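Local coordinates for protein N-(5'-phosphoribosyl)anthranilate isomerase (Thermococcus kodakarensis, PDB 5LHE) that catalyses the isomerisation of N-(5-phospho-beta-D-ribosyl)anthranilate to 1-(2-carboxyphenylamino)-1-deoxy-D-ribulose 5-phosphate, a step of tryptophan biosynthesis, at residues S98-F103 with K130-T135; R118-I123 with S148-K153. All blocks are in the same frame, centred on the assembly; numbering follows the deposited sequence.

Contact 1: S98-F103 with K130-T135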
ATOM      1  N   SER A  98       3.915 -11.768  -5.949  1.00 23.08           N
ATOM      2  CA  SER A  98       3.315 -11.744  -4.624  1.00 18.33           C
ATOM      3  C   SER A  98       2.430 -10.524  -4.547  1.00 23.70           C
ATOM      4  O   SER A  98       2.772  -9.484  -5.098  1.00 17.69           O
ATOM      5  CB  SER A  98       4.389 -11.731  -3.542  1.00 19.93           C
ATOM      6  OG  SER A  98       5.163 -12.912  -3.664  1.00 26.25           O
ATOM      7  N   VAL A  99       1.293 -10.641  -3.874  1.00 17.82           N
ATOM      8  CA  VAL A  99       0.299  -9.585  -3.965  1.00 19.36           C
ATOM      9  C   VAL A  99      -0.002  -8.911  -2.643  1.00 16.66           C
ATOM     10  O   VAL A  99      -0.184  -9.563  -1.613  1.00 17.35           O
ATOM     11  CB  VAL A  99      -1.031 -10.118  -4.552  1.00 16.76           C
ATOM     12  CG1 VAL A  99      -2.076  -9.024  -4.570  1.00 22.05           C
ATOM     13  CG2 VAL A  99      -0.803 -10.644  -5.970  1.00 14.69           C
ATOM     14  N   MET A 100      -0.053  -7.588  -2.688  1.00 13.39           N
ATOM     15  CA  MET A 100      -0.717  -6.863  -1.636  1.00 18.24           C
ATOM     16  C   MET A 100      -1.994  -6.306  -2.246  1.00 20.38           C
ATOM     17  O   MET A 100      -1.968  -5.566  -3.239  1.00 16.58           O
ATOM     18  CB  MET A 100       0.197  -5.776  -1.038  1.00 12.79           C
ATOM     19  CG  MET A 100      -0.515  -4.878  -0.047  1.00 22.40           C
ATOM     20  SD  MET A 100       0.593  -4.148   1.160  1.00 21.95           S
ATOM     21  CE  MET A 100       1.941  -3.593   0.139  1.00 14.27           C
ATOM     22  N   LYS A 101      -3.118  -6.716  -1.672  1.00 17.41           N
ATOM     23  CA  LYS A 101      -4.416  -6.281  -2.141  1.00 14.82           C
ATOM     24  C   LYS A 101      -4.906  -5.116  -1.281  1.00 18.92           C
ATOM     25  O   LYS A 101      -5.007  -5.238  -0.068  1.00 18.42           O
ATOM     26  CB  LYS A 101      -5.416  -7.444  -2.123  1.00 20.56           C
ATOM     27  CG  LYS A 101      -6.828  -7.078  -2.549  1.00 27.16           C
ATOM     28  CD  LYS A 101      -6.937  -6.739  -4.032  1.00 23.77           C
ATOM     29  CE  LYS A 101      -8.394  -6.504  -4.421  1.00 18.58           C
ATOM     30  NZ  LYS A 101      -8.937  -5.192  -3.943  1.00 28.21           N
ATOM     31  N   ALA A 102      -5.173  -3.986  -1.932  1.00 13.40           N
ATOM     32  CA  ALA A 102      -5.696  -2.779  -1.291  1.00 16.97           C
ATOM     33  C   ALA A 102      -7.221  -2.753  -1.229  1.00 18.48           C
ATOM     34  O   ALA A 102      -7.890  -3.006  -2.236  1.00 24.80           O
ATOM     35  CB  ALA A 102      -5.204  -1.562  -2.029  1.00 16.32           C
ATOM     36  N   PHE A 103      -7.767  -2.411  -0.063  1.00 13.13           N
ATOM     37  CA  PHE A 103      -9.205  -2.364   0.136  1.00 22.52           C
ATOM     38  C   PHE A 103      -9.563  -0.977   0.621  1.00 24.52           C
ATOM     39  O   PHE A 103      -8.939  -0.462   1.553  1.00 20.62           O
ATOM     40  CB  PHE A 103      -9.681  -3.402   1.159  1.00 20.87           C
ATOM     41  CG  PHE A 103      -9.345  -4.815   0.802  1.00 24.89           C
ATOM     42  CD1 PHE A 103      -8.142  -5.364   1.196  1.00 26.22           C
ATOM     43  CD2 PHE A 103     -10.244  -5.603   0.092  1.00 17.99           C
ATOM     44  CE1 PHE A 103      -7.833  -6.674   0.883  1.00 32.49           C
ATOM     45  CE2 PHE A 103      -9.941  -6.905  -0.221  1.00 28.09           C
ATOM     46  CZ  PHE A 103      -8.733  -7.442   0.178  1.00 29.73           C
ATOM     47  N   LYS A 130      -0.438  -9.874   1.454  1.00 15.90           N
ATOM     48  CA  LYS A 130      -0.679  -8.783   2.387  1.00 20.89           C
ATOM     49  C   LYS A 130      -1.977  -8.075   2.060  1.00 26.27           C
ATOM     50  O   LYS A 130      -2.430  -8.069   0.912  1.00 19.51           O
ATOM     51  CB  LYS A 130       0.477  -7.788   2.378  1.00 18.06           C
ATOM     52  CG  LYS A 130       1.760  -8.315   2.954  1.00 21.75           C
ATOM     53  CD  LYS A 130       2.690  -7.147   3.297  1.00 24.38           C
ATOM     54  CE  LYS A 130       4.157  -7.554   3.215  1.00 23.23           C
ATOM     55  NZ  LYS A 130       4.498  -8.684   4.116  1.00 26.99           N
ATOM     56  N   ILE A 131      -2.561  -7.487   3.100  1.00 24.92           N
ATOM     57  CA  ILE A 131      -3.770  -6.700   2.997  1.00 21.52           C
ATOM     58  C   ILE A 131      -3.442  -5.275   3.386  1.00 20.32           C
ATOM     59  O   ILE A 131      -2.798  -5.040   4.411  1.00 21.83           O
ATOM     60  CB  ILE A 131      -4.883  -7.265   3.914  1.00 25.50           C
ATOM     61  CG1 ILE A 131      -5.368  -8.616   3.386  1.00 26.19           C
ATOM     62  CG2 ILE A 131      -6.055  -6.287   4.048  1.00 30.15           C
ATOM     63  CD1 ILE A 131      -5.704  -9.609   4.477  1.00 30.86           C
ATOM     64  N   LEU A 132      -3.851  -4.337   2.543  1.00 18.57           N
ATOM     65  CA  LEU A 132      -3.661  -2.905   2.795  1.00 18.18           C
ATOM     66  C   LEU A 132      -5.028  -2.240   2.898  1.00 15.66           C
ATOM     67  O   LEU A 132      -5.884  -2.403   2.012  1.00 19.22           O
ATOM     68  CB  LEU A 132      -2.806  -2.246   1.684  1.00 17.76           C
ATOM     69  CG  LEU A 132      -2.480  -0.733   1.714  1.00 14.91           C
ATOM     70  CD1 LEU A 132      -1.182  -0.400   0.968  1.00 19.18           C
ATOM     71  CD2 LEU A 132      -3.612   0.108   1.142  1.00 16.97           C
ATOM     72  N   LEU A 133      -5.234  -1.497   3.983  1.00 17.89           N
ATOM     73  CA  LEU A 133      -6.487  -0.772   4.199  1.00 18.61           C
ATOM     74  C   LEU A 133      -6.262   0.695   3.908  1.00 22.06           C
ATOM     75  O   LEU A 133      -5.482   1.365   4.590  1.00 25.05           O
ATOM     76  CB  LEU A 133      -7.004  -0.968   5.633  1.00 19.84           C
ATOM     77  CG  LEU A 133      -7.294  -2.403   6.074  1.00 26.32           C
ATOM     78  CD1 LEU A 133      -8.066  -2.393   7.382  1.00 27.57           C
ATOM     79  CD2 LEU A 133      -8.065  -3.146   5.012  1.00 17.98           C
ATOM     80  N   ASP A 134      -6.941   1.186   2.880  1.00 18.87           N
ATOM     81  CA  ASP A 134      -6.775   2.556   2.436  1.00 20.32           C
ATOM     82  C   ASP A 134      -7.797   3.455   3.127  1.00 22.71           C
ATOM     83  O   ASP A 134      -8.963   3.515   2.723  1.00 21.27           O
ATOM     84  CB  ASP A 134      -6.922   2.648   0.919  1.00 24.80           C
ATOM     85  CG  ASP A 134      -6.140   3.801   0.329  1.00 32.83           C
ATOM     86  OD1 ASP A 134      -5.622   4.632   1.097  1.00 33.24           O
ATOM     87  OD2 ASP A 134      -6.043   3.870  -0.911  1.00 39.66           O
ATOM     88  N   THR A 135      -7.358   4.129   4.185  1.00 21.16           N
ATOM     89  CA  THR A 135      -8.223   5.032   4.938  1.00 21.78           C
ATOM     90  C   THR A 135      -8.426   6.364   4.216  1.00 20.80           C
ATOM     91  O   THR A 135      -7.600   6.774   3.416  1.00 26.79           O
ATOM     92  CB  THR A 135      -7.649   5.307   6.331  1.00 22.36           C
ATOM     93  OG1 THR A 135      -6.326   5.828   6.194  1.00 26.81           O
ATOM     94  CG2 THR A 135      -7.568   4.037   7.102  1.00 19.85           C
TER
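V99 to F103 pair with K130 to D134 as neighbouring parallel strands, their axes 4.7 Å apart at closest and 25° from parallel, through five backbone hydrogen bonds. The ladder runs from K130 N on V99 O to D134 N on F103 O, the last at 2.9 Å and nearly straight (175° at the hydrogen). Two CA-H...O contacts, M100 to K130 O and A102 to L132 O, supplement it.

M100, A102, K130 and L132 face the barrel interior. With CG anti to its backbone N (chi1 173°), M100 lies across the neighbouring strand, and its SD sits 3.8 Å from K130 CB and 3.9 Å from L132 CB. A102 CB meets L132 CD2 at 3.9 Å. The K130 chain leads on to a cation-pi interaction with F3.

On the outer face F103 does most of the touching. Its CG sits beside the backbone N, which turns the ring back along the strand towards I131; CE1 approaches I131 CG2 to 3.7 Å, obliquely to the ring, while L132 O lies near the ring plane at its edge. Bent at chi2 and chi4, the K101 chain carries NZ forward along the strand to A102 O at 3.0 Å, above the carbonyl plane, and to S81 O, so two carbonyls hold the buried ammonium.

Strand 76-79 continues the sheet on the other edge of 98-103, sharing backbone hydrogen bonds with S98, M100 and A102, and D134 OD2 bonds H80 NE2. Helix 112-123 covers F103 and I131, and helix 140-151 rests on L133, both part of the helical layer outside the barrel wall.

Contact 2: R118-I123 with S148-K153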
ATOM      1  N   ARG A 118     -18.525  -6.146   6.776  1.00 38.61           N
ATOM      2  CA  ARG A 118     -18.625  -6.107   5.320  1.00 43.08           C
ATOM      3  C   ARG A 118     -17.237  -6.231   4.688  1.00 41.26           C
ATOM      4  O   ARG A 118     -17.087  -6.853   3.641  1.00 38.88           O
ATOM      5  CB  ARG A 118     -19.317  -4.822   4.843  1.00 48.50           C
ATOM      6  CG  ARG A 118     -20.718  -4.609   5.409  1.00 57.85           C
ATOM      7  CD  ARG A 118     -21.485  -3.536   4.639  1.00 65.01           C
ATOM      8  NE  ARG A 118     -22.637  -4.090   3.928  1.00 71.68           N
ATOM      9  CZ  ARG A 118     -23.492  -3.371   3.204  1.00 74.80           C
ATOM     10  NH1 ARG A 118     -23.329  -2.061   3.090  1.00 74.93           N
ATOM     11  NH2 ARG A 118     -24.511  -3.962   2.592  1.00 74.65           N
ATOM     12  N   LEU A 119     -16.228  -5.652   5.337  1.00 39.27           N
ATOM     13  CA  LEU A 119     -14.858  -5.659   4.812  1.00 31.51           C
ATOM     14  C   LEU A 119     -14.164  -6.994   5.073  1.00 31.74           C
ATOM     15  O   LEU A 119     -13.482  -7.527   4.194  1.00 30.16           O
ATOM     16  CB  LEU A 119     -14.045  -4.505   5.418  1.00 32.83           C
ATOM     17  CG  LEU A 119     -12.637  -4.221   4.882  1.00 33.84           C
ATOM     18  CD1 LEU A 119     -12.637  -4.020   3.371  1.00 31.22           C
ATOM     19  CD2 LEU A 119     -12.018  -3.008   5.570  1.00 38.24           C
ATOM     20  N   LEU A 120     -14.346  -7.533   6.274  1.00 31.48           N
ATOM     21  CA  LEU A 120     -13.823  -8.856   6.614  1.00 32.13           C
ATOM     22  C   LEU A 120     -14.312  -9.908   5.623  1.00 33.97           C
ATOM     23  O   LEU A 120     -13.539 -10.759   5.172  1.00 30.50           O
ATOM     24  CB  LEU A 120     -14.229  -9.255   8.034  1.00 27.30           C
ATOM     25  CG  LEU A 120     -13.405  -8.668   9.180  1.00 27.86           C
ATOM     26  CD1 LEU A 120     -14.033  -9.016  10.536  1.00 26.12           C
ATOM     27  CD2 LEU A 120     -11.957  -9.127   9.104  1.00 30.70           C
ATOM     28  N   GLU A 121     -15.597  -9.846   5.287  1.00 32.42           N
ATOM     29  CA  GLU A 121     -16.164 -10.789   4.333  1.00 42.54           C
ATOM     30  C   GLU A 121     -15.469 -10.614   2.986  1.00 42.50           C
ATOM     31  O   GLU A 121     -15.098 -11.593   2.330  1.00 37.91           O
ATOM     32  CB  GLU A 121     -17.680 -10.593   4.202  1.00 53.78           C
ATOM     33  CG  GLU A 121     -18.389 -11.620   3.306  1.00 66.07           C
ATOM     34  CD  GLU A 121     -18.277 -11.317   1.815  1.00 76.12           C
ATOM     35  OE1 GLU A 121     -18.090 -10.133   1.452  1.00 80.19           O
ATOM     36  OE2 GLU A 121     -18.376 -12.266   1.006  1.00 78.55           O
ATOM     37  N   LEU A 122     -15.282  -9.357   2.589  1.00 36.07           N
ATOM     38  CA  LEU A 122     -14.644  -9.042   1.315  1.00 28.30           C
ATOM     39  C   LEU A 122     -13.198  -9.514   1.284  1.00 35.53           C
ATOM     40  O   LEU A 122     -12.747 -10.106   0.304  1.00 34.32           O
ATOM     41  CB  LEU A 122     -14.701  -7.540   1.051  1.00 30.75           C
ATOM     42  CG  LEU A 122     -14.060  -7.125  -0.269  1.00 34.67           C
ATOM     43  CD1 LEU A 122     -14.679  -7.930  -1.405  1.00 34.66           C
ATOM     44  CD2 LEU A 122     -14.253  -5.639  -0.497  1.00 35.98           C
ATOM     45  N   ILE A 123     -12.471  -9.235   2.361  1.00 29.80           N
ATOM     46  CA  ILE A 123     -11.074  -9.634   2.465  1.00 30.01           C
ATOM     47  C   ILE A 123     -10.899 -11.140   2.350  1.00 28.70           C
ATOM     48  O   ILE A 123     -10.003 -11.627   1.656  1.00 29.89           O
ATOM     49  CB  ILE A 123     -10.470  -9.148   3.793  1.00 30.51           C
ATOM     50  CG1 ILE A 123     -10.235  -7.644   3.716  1.00 19.29           C
ATOM     51  CG2 ILE A 123      -9.175  -9.886   4.098  1.00 23.31           C
ATOM     52  CD1 ILE A 123      -9.949  -7.006   5.055  1.00 30.75           C
ATOM     53  N   SER A 148     -10.760  -0.176  10.685  1.00 24.78           N
ATOM     54  CA  SER A 148      -9.449  -0.776  10.517  1.00 22.98           C
ATOM     55  C   SER A 148      -8.970  -1.481  11.783  1.00 22.64           C
ATOM     56  O   SER A 148      -8.233  -2.457  11.722  1.00 22.97           O
ATOM     57  CB  SER A 148      -8.452   0.292  10.091  1.00 23.99           C
ATOM     58  OG  SER A 148      -8.855   0.833   8.839  1.00 21.10           O
ATOM     59  N   ALA A 149      -9.388  -0.989  12.937  1.00 27.11           N
ATOM     60  CA  ALA A 149      -8.903  -1.582  14.169  1.00 22.65           C
ATOM     61  C   ALA A 149      -9.498  -2.968  14.357  1.00 27.01           C
ATOM     62  O   ALA A 149      -8.819  -3.888  14.834  1.00 28.83           O
ATOM     63  CB  ALA A 149      -9.210  -0.706  15.350  1.00 27.50           C
ATOM     64  N   ILE A 150     -10.767  -3.111  13.986  1.00 22.84           N
ATOM     65  CA  ILE A 150     -11.434  -4.416  13.998  1.00 23.08           C
ATOM     66  C   ILE A 150     -10.752  -5.375  13.045  1.00 27.45           C
ATOM     67  O   ILE A 150     -10.432  -6.512  13.392  1.00 28.32           O
ATOM     68  CB  ILE A 150     -12.901  -4.313  13.589  1.00 23.36           C
ATOM     69  CG1 ILE A 150     -13.682  -3.493  14.611  1.00 31.14           C
ATOM     70  CG2 ILE A 150     -13.506  -5.706  13.444  1.00 21.51           C
ATOM     71  CD1 ILE A 150     -14.958  -2.912  14.099  1.00 32.75           C
ATOM     72  N   ILE A 151     -10.524  -4.896  11.831  1.00 25.30           N
ATOM     73  CA  ILE A 151      -9.898  -5.709  10.787  1.00 28.09           C
ATOM     74  C   ILE A 151      -8.513  -6.195  11.205  1.00 31.78           C
ATOM     75  O   ILE A 151      -8.130  -7.348  10.966  1.00 29.13           O
ATOM     76  CB  ILE A 151      -9.766  -4.914   9.478  1.00 23.09           C
ATOM     77  CG1 ILE A 151     -11.125  -4.362   9.054  1.00 32.62           C
ATOM     78  CG2 ILE A 151      -9.149  -5.765   8.383  1.00 21.84           C
ATOM     79  CD1 ILE A 151     -12.107  -5.428   8.675  1.00 35.58           C
ATOM     80  N   ALA A 152      -7.766  -5.297  11.837  1.00 27.30           N
ATOM     81  CA  ALA A 152      -6.370  -5.544  12.154  1.00 23.63           C
ATOM     82  C   ALA A 152      -6.212  -6.628  13.213  1.00 25.40           C
ATOM     83  O   ALA A 152      -5.112  -7.105  13.455  1.00 25.36           O
ATOM     84  CB  ALA A 152      -5.702  -4.251  12.602  1.00 23.02           C
ATOM     85  N   LYS A 153      -7.320  -7.005  13.844  1.00 23.77           N
ATOM     86  CA  LYS A 153      -7.302  -8.053  14.857  1.00 31.26           C
ATOM     87  C   LYS A 153      -7.405  -9.433  14.217  1.00 23.89           C
ATOM     88  O   LYS A 153      -7.058 -10.429  14.839  1.00 27.47           O
ATOM     89  CB  LYS A 153      -8.438  -7.841  15.854  1.00 37.18           C
ATOM     90  CG  LYS A 153      -8.334  -6.530  16.610  1.00 36.37           C
ATOM     91  CD  LYS A 153      -7.076  -6.486  17.474  1.00 37.28           C
ATOM     92  CE  LYS A 153      -6.846  -5.095  18.052  1.00 36.71           C
ATOM     93  NZ  LYS A 153      -6.498  -4.122  16.986  1.00 32.82           N
TER
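I123 N donates to L119 O at 2.7 Å, one turn of helix that brings the side chains of both residues round to the side facing I151. No hydrogen bond spans the two helices here; the contact is entirely aliphatic, and I151 carries most of it.

The two branches of I151 divide the partners between them. The CD1 methyl pushes closest, 3.5 Å from L120 CG, in a snug fit in which the two side chains slide past each other in opposite directions. L119 crosses I151 at about a right angle, its CD2 3.8 Å from CG1. The shorter branch, CG2, takes the end of I123, whose CD1 stands 3.6 Å away. With CG1 beside its backbone N (chi1 -55°) and CG2 anti to that N, the longer branch is directed at L119 and L120 and the shorter at I123. At the margin L120 CD1 brushes I150 CG2, a looser 4.4 Å contact.

With an alanine in place of I151, the loss of both branches is likely to open a gap among L119, L120 and I123 and leave those side chains freer to turn. I157 and A116 also pack on I151, while L119 and I123 reach F103 of strand 98-104. Two consecutive outer helices meeting through closely packed aliphatic side chains, above the strand that joins them in sequence, are characteristic of the helical shell of a TIM barrel.

The segments alternate along the chain, as strand 98-104, helix 112-123, strand 130-134 and helix 140-151, so contact 1 closes a beta-alpha-beta unit and contact 2 ties its helix to the next one. Their centres lie 11 Å apart and they touch directly: I131 CD1 meets I123 CG2 at 3.5 Å, L133 CD1 meets I151 CG2 at 3.7 Å, and F103 CB meets L119 CD1 at 3.7 Å. The outer face of contact 1 is thus the floor on which contact 2 sits. In TIM-barrel enzymes the active site opens at the C-terminal ends of the strands, the end where F103 and D134 lie; contact 2 stands in the outer shell.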